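Local coordinates for SPbeta prophage-derived uncharacterized protein YomS (Bacillus subtilis, PDB 6I5O), which is of unknown function but is encoded in a prophage lytic cassette, and so may take part in or accompany host-cell lysis, at residues A[45-56]-A[80-91]. Numbering follows the deposited sequence. Where two conformers were deposited one is given.
Sequences ISGSSTSREIKF and SSTLNTNEYWDF
F56 sets the edge of its ring against the face of W89, CZ lying over the centre of the indole, while F91 turns its own edge to F56 with the two planes at 87°. This aromatic cluster lies inside an all-beta, antiparallel fold in which strands 51-59 and 81-82 pair, as do 40-46 and 87-92. I54 and T82 form a hydrogen-bonded pair, with I54 N to T82 O at 2.9 Å, and I45 N meets E87 O nearly straight on. N86 and E87 together face I45 as a G1 beta bulge. I45 CD1 and T82 CG2 reach toward each other tip to tip. From the start of strand 51-59, R52 folds back through bends at chi2 and chi3, which brings NH2 to L83 O at 2.8 Å, in the guanidinium plane; T85 lies over one face of that group. S49 OG holds the guanidinium from the side, accepting from both NE and NH1, and one water accepts from both S49 OG and T85 OG1. Outside the segments, F101 meets both F56 and F91. At the edge of the W89 indole, E87 OE1 accepts from T82 OG1 at 2.7 Å and from W89 NE1 at 2.8 Å, the two donors reaching it from opposite faces of the carboxylate.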
loop_
_atom_site.group_PDB
_atom_site.type_symbol
_atom_site.label_atom_id
_atom_site.label_comp_id
_atom_site.label_asym_id
_atom_site.label_seq_id
_atom_site.Cartn_x
_atom_site.Cartn_y
_atom_site.Cartn_z
ATOM N N ILE A 45 -6.196 -18.851 -13.400
ATOM C CA ILE A 45 -5.945 -19.735 -14.571
ATOM C C ILE A 45 -6.307 -21.148 -14.114
ATOM O O ILE A 45 -5.730 -21.644 -13.128
ATOM C CB ILE A 45 -4.489 -19.609 -15.036
ATOM C CG1 ILE A 45 -4.237 -18.184 -15.520
ATOM C CG2 ILE A 45 -4.173 -20.596 -16.138
ATOM C CD1 ILE A 45 -2.807 -17.813 -15.585
ATOM N N SER A 46 -7.261 -21.768 -14.806
ATOM C CA SER A 46 -7.843 -23.061 -14.391
ATOM C C SER A 46 -8.103 -23.938 -15.625
ATOM O O SER A 46 -7.668 -23.607 -16.746
ATOM C CB SER A 46 -9.119 -22.819 -13.587
ATOM O OG SER A 46 -10.134 -22.317 -14.468
ATOM N N GLY A 47 -8.701 -25.080 -15.379
ATOM C CA GLY A 47 -9.019 -26.053 -16.402
ATOM C C GLY A 47 -8.182 -27.290 -16.275
ATOM O O GLY A 47 -7.439 -27.482 -15.327
ATOM N N SER A 48 -8.311 -28.175 -17.270
ATOM C CA SER A 48 -7.695 -29.523 -17.243
ATOM C C SER A 48 -6.608 -29.660 -18.308
ATOM O O SER A 48 -6.217 -30.798 -18.604
ATOM C CB SER A 48 -8.739 -30.549 -17.347
ATOM O OG SER A 48 -9.467 -30.550 -16.134
ATOM N N SER A 49 -6.114 -28.543 -18.818
ATOM C CA SER A 49 -5.032 -28.561 -19.814
ATOM C C SER A 49 -3.839 -29.331 -19.296
ATOM O O SER A 49 -3.587 -29.296 -18.104
ATOM C CB SER A 49 -4.605 -27.170 -20.253
ATOM O OG SER A 49 -4.001 -26.449 -19.205
ATOM N N THR A 50 -3.087 -29.965 -20.212
ATOM C CA THR A 50 -1.792 -30.587 -19.825
ATOM C C THR A 50 -0.628 -29.640 -20.071
ATOM O O THR A 50 0.402 -29.806 -19.443
ATOM C CB THR A 50 -1.593 -31.933 -20.491
ATOM O OG1 THR A 50 -1.464 -31.756 -21.879
ATOM C CG2 THR A 50 -2.793 -32.831 -20.260
ATOM N N SER A 51 -0.788 -28.665 -20.964
ATOM C CA SER A 51 0.233 -27.598 -21.144
ATOM C C SER A 51 -0.449 -26.342 -21.643
ATOM O O SER A 51 -1.484 -26.441 -22.234
ATOM C CB SER A 51 1.418 -27.997 -21.974
ATOM O OG SER A 51 1.002 -28.300 -23.256
ATOM N N ARG A 52 0.127 -25.188 -21.346
ATOM C CA ARG A 52 -0.440 -23.909 -21.814
ATOM C C ARG A 52 0.587 -22.818 -21.616
ATOM O O ARG A 52 1.512 -22.972 -20.791
ATOM C CB ARG A 52 -1.764 -23.569 -21.114
ATOM C CG ARG A 52 -1.650 -22.988 -19.700
ATOM C CD ARG A 52 -0.865 -23.883 -18.745
ATOM N NE ARG A 52 -1.460 -25.189 -18.519
ATOM C CZ ARG A 52 -0.877 -26.163 -17.864
ATOM N NH1 ARG A 52 -1.513 -27.313 -17.692
ATOM N NH2 ARG A 52 0.371 -26.037 -17.420
ATOM N N GLU A 53 0.381 -21.723 -22.311
ATOM C CA GLU A 53 1.185 -20.500 -22.084
ATOM C C GLU A 53 0.213 -19.342 -22.176
ATOM O O GLU A 53 -0.463 -19.173 -23.185
ATOM C CB GLU A 53 2.284 -20.373 -23.129
ATOM C CG GLU A 53 3.107 -19.142 -23.015
ATOM C CD GLU A 53 4.179 -19.035 -24.104
ATOM O OE1 GLU A 53 4.364 -19.989 -24.902
ATOM O OE2 GLU A 53 4.779 -17.940 -24.237
ATOM N N ILE A 54 0.165 -18.547 -21.092
ATOM C CA ILE A 54 -0.719 -17.365 -20.989
ATOM C C ILE A 54 0.204 -16.151 -20.905
ATOM O O ILE A 54 1.088 -16.161 -20.048
ATOM C CB ILE A 54 -1.622 -17.444 -19.743
ATOM C CG1 ILE A 54 -2.317 -18.797 -19.599
ATOM C CG2 ILE A 54 -2.573 -16.278 -19.715
ATOM C CD1 ILE A 54 -3.253 -19.149 -20.740
ATOM N N LYS A 55 -0.019 -15.161 -21.772
ATOM C CA LYS A 55 0.722 -13.879 -21.649
ATOM C C LYS A 55 -0.234 -12.792 -21.222
ATOM O O LYS A 55 -1.391 -12.723 -21.633
ATOM C CB LYS A 55 1.348 -13.493 -22.989
ATOM C CG LYS A 55 2.588 -14.328 -23.290
ATOM C CD LYS A 55 3.292 -13.833 -24.514
ATOM C CE LYS A 55 4.798 -14.022 -24.476
ATOM N NZ LYS A 55 5.125 -15.122 -25.380
ATOM N N PHE A 56 0.251 -11.941 -20.302
ATOM C CA PHE A 56 -0.557 -10.920 -19.632
ATOM C C PHE A 56 -0.326 -9.587 -20.317
ATOM O O PHE A 56 0.853 -9.219 -20.512
ATOM C CB PHE A 56 -0.149 -10.812 -18.175
ATOM C CG PHE A 56 0.020 -12.089 -17.389
ATOM C CD1 PHE A 56 -0.657 -13.249 -17.725
ATOM C CD2 PHE A 56 0.845 -12.114 -16.282
ATOM C CE1 PHE A 56 -0.498 -14.385 -16.947
ATOM C CE2 PHE A 56 1.021 -13.261 -15.512
ATOM C CZ PHE A 56 0.355 -14.396 -15.870
ATOM N N SER A 80 5.044 -11.673 -16.188
ATOM C CA SER A 80 4.149 -11.173 -17.242
ATOM C C SER A 80 3.601 -12.338 -18.064
ATOM O O SER A 80 2.948 -12.075 -19.069
ATOM C CB SER A 80 4.800 -10.145 -18.117
ATOM O OG SER A 80 5.965 -10.664 -18.700
ATOM N N SER A 81 3.821 -13.564 -17.636
ATOM C CA SER A 81 3.291 -14.744 -18.355
ATOM C C SER A 81 3.339 -15.920 -17.407
ATOM O O SER A 81 4.019 -15.854 -16.383
ATOM C CB SER A 81 4.055 -15.032 -19.609
ATOM O OG SER A 81 5.417 -15.349 -19.333
ATOM N N THR A 82 2.710 -17.018 -17.798
ATOM C CA THR A 82 2.859 -18.259 -17.021
ATOM C C THR A 82 2.691 -19.468 -17.933
ATOM O O THR A 82 1.932 -19.410 -18.935
ATOM C CB THR A 82 1.862 -18.331 -15.856
ATOM O OG1 THR A 82 2.191 -19.500 -15.098
ATOM C CG2 THR A 82 0.417 -18.392 -16.275
ATOM N N LEU A 83 3.383 -20.522 -17.575
ATOM C CA LEU A 83 3.253 -21.856 -18.198
ATOM C C LEU A 83 2.433 -22.777 -17.314
ATOM O O LEU A 83 2.306 -23.965 -17.680
ATOM C CB LEU A 83 4.648 -22.451 -18.399
ATOM C CG LEU A 83 5.534 -21.653 -19.341
ATOM C CD1 LEU A 83 6.904 -22.238 -19.454
ATOM C CD2 LEU A 83 4.888 -21.521 -20.706
ATOM N N ASN A 84 1.924 -22.294 -16.188
ATOM C CA ASN A 84 1.272 -23.161 -15.193
ATOM C C ASN A 84 -0.239 -22.954 -15.211
ATOM O O ASN A 84 -0.726 -21.933 -15.663
ATOM C CB ASN A 84 1.821 -22.904 -13.792
ATOM C CG ASN A 84 3.272 -23.278 -13.700
ATOM O OD1 ASN A 84 4.024 -22.518 -13.087
ATOM N ND2 ASN A 84 3.689 -24.388 -14.237
ATOM N N THR A 85 -0.946 -23.919 -14.656
ATOM C CA THR A 85 -2.389 -23.823 -14.389
ATOM C C THR A 85 -2.558 -23.764 -12.869
ATOM O O THR A 85 -1.575 -23.997 -12.116
ATOM C CB THR A 85 -3.143 -24.984 -15.058
ATOM O OG1 THR A 85 -4.563 -24.706 -14.974
ATOM C CG2 THR A 85 -2.754 -26.316 -14.451
ATOM N N ASN A 86 -3.783 -23.548 -12.439
ATOM C CA ASN A 86 -4.146 -23.462 -11.003
ATOM C C ASN A 86 -3.321 -22.360 -10.323
ATOM O O ASN A 86 -2.575 -22.661 -9.342
ATOM C CB ASN A 86 -4.027 -24.807 -10.297
ATOM C CG ASN A 86 -4.639 -24.727 -8.911
ATOM O OD1 ASN A 86 -5.476 -23.856 -8.689
ATOM N ND2 ASN A 86 -4.238 -25.631 -8.032
ATOM N N GLU A 87 -3.424 -21.166 -10.857
ATOM C CA GLU A 87 -2.696 -20.018 -10.274
ATOM C C GLU A 87 -3.601 -18.803 -10.260
ATOM O O GLU A 87 -4.426 -18.599 -11.187
ATOM C CB GLU A 87 -1.486 -19.597 -11.116
ATOM C CG GLU A 87 -0.367 -20.562 -11.092
ATOM C CD GLU A 87 0.847 -20.112 -11.889
ATOM O OE1 GLU A 87 0.680 -19.411 -12.896
ATOM O OE2 GLU A 87 1.930 -20.575 -11.497
ATOM N N TYR A 88 -3.399 -17.985 -9.219
ATOM C CA TYR A 88 -3.957 -16.627 -9.154
ATOM C C TYR A 88 -2.826 -15.623 -9.400
ATOM O O TYR A 88 -1.735 -15.737 -8.779
ATOM C CB TYR A 88 -4.556 -16.354 -7.780
ATOM C CG TYR A 88 -5.846 -17.099 -7.524
ATOM C CD1 TYR A 88 -7.089 -16.599 -7.882
ATOM C CD2 TYR A 88 -5.798 -18.267 -6.805
ATOM C CE1 TYR A 88 -8.270 -17.271 -7.594
ATOM C CE2 TYR A 88 -6.968 -18.949 -6.505
ATOM C CZ TYR A 88 -8.190 -18.472 -6.889
ATOM O OH TYR A 88 -9.327 -19.157 -6.548
ATOM N N TRP A 89 -3.132 -14.596 -10.192
ATOM C CA TRP A 89 -2.184 -13.494 -10.440
ATOM C C TRP A 89 -2.888 -12.178 -10.155
ATOM O O TRP A 89 -4.003 -11.928 -10.661
ATOM C CB TRP A 89 -1.713 -13.521 -11.885
ATOM C CG TRP A 89 -0.799 -14.640 -12.195
ATOM C CD1 TRP A 89 -1.149 -15.904 -12.586
ATOM C CD2 TRP A 89 0.629 -14.621 -12.151
ATOM N NE1 TRP A 89 -0.024 -16.668 -12.748
ATOM C CE2 TRP A 89 1.074 -15.899 -12.484
ATOM C CE3 TRP A 89 1.579 -13.627 -11.843
ATOM C CZ2 TRP A 89 2.425 -16.226 -12.574
ATOM C CZ3 TRP A 89 2.913 -13.949 -11.899
ATOM C CH2 TRP A 89 3.325 -15.225 -12.303
ATOM N N ASP A 90 -2.219 -11.319 -9.399
ATOM C CA ASP A 90 -2.739 -10.004 -8.969
ATOM C C ASP A 90 -2.106 -8.879 -9.787
ATOM O O ASP A 90 -0.882 -8.886 -9.992
ATOM C CB ASP A 90 -2.424 -9.750 -7.515
ATOM C CG ASP A 90 -3.265 -10.468 -6.524
ATOM O OD1 ASP A 90 -4.330 -11.026 -6.924
ATOM O OD2 ASP A 90 -2.760 -10.561 -5.371
ATOM N N PHE A 91 -2.945 -7.938 -10.184
ATOM C CA PHE A 91 -2.500 -6.810 -11.031
ATOM C C PHE A 91 -3.079 -5.519 -10.517
ATOM O O PHE A 91 -4.223 -5.462 -10.087
ATOM C CB PHE A 91 -2.961 -6.971 -12.478
ATOM C CG PHE A 91 -2.509 -8.236 -13.138
ATOM C CD1 PHE A 91 -3.210 -9.415 -13.006
ATOM C CD2 PHE A 91 -1.303 -8.252 -13.827
ATOM C CE1 PHE A 91 -2.757 -10.567 -13.592
ATOM C CE2 PHE A 91 -0.847 -9.411 -14.427
ATOM C CZ PHE A 91 -1.570 -10.561 -14.287
HETATM O O HOH W 1 -5.748 -25.503 -17.358
HETATM O O HOH W 2 -6.087 -26.103 -13.299
HETATM O O HOH W 3 2.557 -25.552 -20.016
HETATM O O HOH W 4 3.088 -10.605 -21.494
#